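Local structure of acyl-CoA dehydrogenase family protein (Porphyromonas gingivalis, 2OKU) at residues D43-L48 and E70-A75. The protein probably works as an FAD-dependent acyl-CoA dehydrogenase, of which this chain is the C-terminal helical domain. Sequence-based numbering, arbitrary orientation.
Sequences DRAEAL and EMTAHA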
ATOM      1  N   ASP A  43      -6.042 -12.840   9.473  1.00 20.52           N
ATOM      2  CA  ASP A  43      -6.780 -13.426  10.587  1.00 21.18           C
ATOM      3  C   ASP A  43      -7.323 -12.327  11.524  1.00 21.04           C
ATOM      4  O   ASP A  43      -8.427 -12.450  12.013  1.00 20.36           O
ATOM      5  CB  ASP A  43      -5.913 -14.374  11.417  1.00 21.86           C
ATOM      6  CG  ASP A  43      -5.401 -15.593  10.636  1.00 23.56           C
ATOM      7  OD1 ASP A  43      -5.912 -15.910   9.546  1.00 23.62           O
ATOM      8  OD2 ASP A  43      -4.446 -16.230  11.142  1.00 24.15           O
ATOM      9  N   ARG A  44      -6.525 -11.286  11.782  1.00 21.48           N
ATOM     10  CA  ARG A  44      -6.943 -10.159  12.649  1.00 21.96           C
ATOM     11  C   ARG A  44      -8.153  -9.422  12.070  1.00 21.22           C
ATOM     12  O   ARG A  44      -9.110  -9.109  12.793  1.00 20.95           O
ATOM     13  CB  ARG A  44      -5.795  -9.166  12.840  1.00 22.70           C
ATOM     14  CG  ARG A  44      -5.874  -8.301  14.067  1.00 26.11           C
ATOM     15  CD  ARG A  44      -4.759  -8.750  15.008  1.00 32.99           C
ATOM     16  NE  ARG A  44      -4.819  -8.197  16.355  1.00 34.65           N
ATOM     17  CZ  ARG A  44      -4.335  -7.028  16.732  1.00 35.40           C
ATOM     18  NH1 ARG A  44      -3.781  -6.200  15.848  1.00 34.45           N
ATOM     19  NH2 ARG A  44      -4.434  -6.682  18.019  1.00 36.09           N
ATOM     20  N   ALA A  45      -8.128  -9.168  10.763  1.00 20.58           N
ATOM     21  CA  ALA A  45      -9.285  -8.556  10.089  1.00 20.15           C
ATOM     22  C   ALA A  45     -10.557  -9.425  10.213  1.00 20.37           C
ATOM     23  O   ALA A  45     -11.597  -8.935  10.579  1.00 19.44           O
ATOM     24  CB  ALA A  45      -8.957  -8.283   8.600  1.00 19.60           C
ATOM     25  N   GLU A  46     -10.441 -10.720   9.918  1.00 19.97           N
ATOM     26  CA  GLU A  46     -11.555 -11.652  10.019  1.00 20.67           C
ATOM     27  C   GLU A  46     -12.093 -11.669  11.444  1.00 20.08           C
ATOM     28  O   GLU A  46     -13.299 -11.669  11.644  1.00 19.50           O
ATOM     29  CB  GLU A  46     -11.106 -13.064   9.610  1.00 20.37           C
ATOM     30  CG  GLU A  46     -12.193 -14.144   9.691  1.00 21.67           C
ATOM     31  CD  GLU A  46     -11.684 -15.496   9.264  1.00 21.74           C
ATOM     32  OE1 GLU A  46     -10.736 -15.997   9.914  1.00 23.62           O
ATOM     33  OE2 GLU A  46     -12.209 -16.028   8.270  1.00 22.65           O
ATOM     34  N   ALA A  47     -11.189 -11.723  12.418  1.00 20.66           N
ATOM     35  CA  ALA A  47     -11.587 -11.816  13.827  1.00 20.81           C
ATOM     36  C   ALA A  47     -12.329 -10.557  14.252  1.00 20.45           C
ATOM     37  O   ALA A  47     -13.323 -10.643  14.952  1.00 21.10           O
ATOM     38  CB  ALA A  47     -10.385 -12.056  14.732  1.00 20.93           C
ATOM     39  N   LEU A  48     -11.861  -9.392  13.818  1.00 20.10           N
ATOM     40  CA  LEU A  48     -12.522  -8.117  14.190  1.00 20.34           C
ATOM     41  C   LEU A  48     -13.908  -7.994  13.543  1.00 20.36           C
ATOM     42  O   LEU A  48     -14.857  -7.555  14.176  1.00 19.94           O
ATOM     43  CB  LEU A  48     -11.662  -6.905  13.821  1.00 20.12           C
ATOM     44  CG  LEU A  48     -12.185  -5.580  14.384  1.00 20.31           C
ATOM     45  CD1 LEU A  48     -12.078  -5.576  15.930  1.00 18.57           C
ATOM     46  CD2 LEU A  48     -11.430  -4.377  13.771  1.00 20.90           C
ATOM     47  N   GLU A  70     -11.473  -0.686   6.134  1.00 19.74           N
ATOM     48  CA  GLU A  70     -10.078  -0.318   6.314  1.00 21.07           C
ATOM     49  C   GLU A  70      -9.215  -1.459   6.855  1.00 19.85           C
ATOM     50  O   GLU A  70      -8.109  -1.684   6.375  1.00 19.27           O
ATOM     51  CB  GLU A  70      -9.960   0.866   7.249  1.00 22.02           C
ATOM     52  CG  GLU A  70     -10.489   2.143   6.674  1.00 25.25           C
ATOM     53  CD  GLU A  70     -10.381   3.261   7.710  1.00 28.72           C
ATOM     54  OE1 GLU A  70      -9.260   3.411   8.312  1.00 34.75           O
ATOM     55  OE2 GLU A  70     -11.401   3.951   7.910  1.00 36.68           O
HETATM   56  N   MSE A  71      -9.746  -2.163   7.855  1.00 19.78           N
HETATM   57  CA  MSE A  71      -9.062  -3.282   8.475  1.00 20.20           C
HETATM   58  C   MSE A  71      -8.713  -4.321   7.399  1.00 19.80           C
HETATM   59  O   MSE A  71      -7.594  -4.861   7.342  1.00 20.77           O
HETATM   60  CB  MSE A  71      -9.969  -3.887   9.556  1.00 20.45           C
HETATM   61  CG  MSE A  71      -9.303  -4.933  10.400  1.00 22.68           C
HETATM   62 SE   MSE A  71      -8.119  -4.026  11.729  1.00 29.99          SE
HETATM   63  CE  MSE A  71      -7.439  -5.701  12.572  1.00 23.72           C
ATOM     64  N   THR A  72      -9.671  -4.573   6.513  1.00 18.62           N
ATOM     65  CA  THR A  72      -9.463  -5.477   5.408  1.00 18.24           C
ATOM     66  C   THR A  72      -8.463  -4.948   4.378  1.00 18.12           C
ATOM     67  O   THR A  72      -7.609  -5.713   3.899  1.00 18.16           O
ATOM     68  CB  THR A  72     -10.830  -5.829   4.726  1.00 18.69           C
ATOM     69  OG1 THR A  72     -11.728  -6.384   5.713  1.00 19.79           O
ATOM     70  CG2 THR A  72     -10.608  -6.836   3.600  1.00 18.53           C
ATOM     71  N   ALA A  73      -8.610  -3.677   4.007  1.00 18.17           N
ATOM     72  CA  ALA A  73      -7.740  -3.001   3.050  1.00 18.63           C
ATOM     73  C   ALA A  73      -6.262  -3.140   3.443  1.00 18.75           C
ATOM     74  O   ALA A  73      -5.392  -3.419   2.597  1.00 19.43           O
ATOM     75  CB  ALA A  73      -8.133  -1.503   2.918  1.00 19.27           C
ATOM     76  N   HIS A  74      -5.948  -2.973   4.727  1.00 18.68           N
ATOM     77  CA  HIS A  74      -4.547  -3.095   5.162  1.00 18.94           C
ATOM     78  C   HIS A  74      -3.967  -4.472   4.818  1.00 19.51           C
ATOM     79  O   HIS A  74      -2.828  -4.578   4.310  1.00 19.58           O
ATOM     80  CB  HIS A  74      -4.382  -2.758   6.654  1.00 18.68           C
ATOM     81  CG  HIS A  74      -4.675  -1.333   6.958  1.00 18.24           C
ATOM     82  ND1 HIS A  74      -3.985  -0.301   6.364  1.00 17.81           N
ATOM     83  CD2 HIS A  74      -5.610  -0.763   7.750  1.00 19.99           C
ATOM     84  CE1 HIS A  74      -4.506   0.849   6.760  1.00 18.91           C
ATOM     85  NE2 HIS A  74      -5.470   0.596   7.631  1.00 18.20           N
ATOM     86  N   ALA A  75      -4.742  -5.528   5.072  1.00 18.99           N
ATOM     87  CA  ALA A  75      -4.319  -6.879   4.712  1.00 19.99           C
ATOM     88  C   ALA A  75      -4.200  -7.107   3.208  1.00 19.83           C
ATOM     89  O   ALA A  75      -3.221  -7.702   2.768  1.00 20.26           O
ATOM     90  CB  ALA A  75      -5.270  -7.932   5.338  1.00 20.45           C
TER
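M71, a selenomethionine, reaches from helix 58-87 across to helix 32-53 and is met there by A45, L48 and R44. Its CG stands anti to the backbone N (chi1 -172°), which brings this methylene against the backbone of A45, 3.6 Å from A45 CA. The chain then bends at chi2 (77°), so that SE is carried across the facing helix and the terminal methyl turns back toward it. L48 crosses this chain at about a right angle, the CD2 methyl lying 3.9 Å from M71 SE. The terminal methyl goes on to the aliphatic base of R44, where M71 CE comes within 3.4 Å of R44 CG, a close approach. The two helices run antiparallel, their local axes 8.9 Å apart at an angle of 166°, as neighbours in the helical bundle that forms this C-terminal domain. The approach is closest at A45, whose small side chain probably helps: its CA lies 5.5 Å from M71 CA, and its CB fits over the turn carrying M71 and T72, 4.3 Å from T72 CA. No hydrogen bond joins the two segments, and several polar groups find partners outside them. The guanidinium of R44 forms a salt bridge with E107 of helix 92-115, the M71 carbonyl accepts a hydrogen bond from Q106 NE2, and T72 OG1 hydrogen-bonds to L68 O within its own helix.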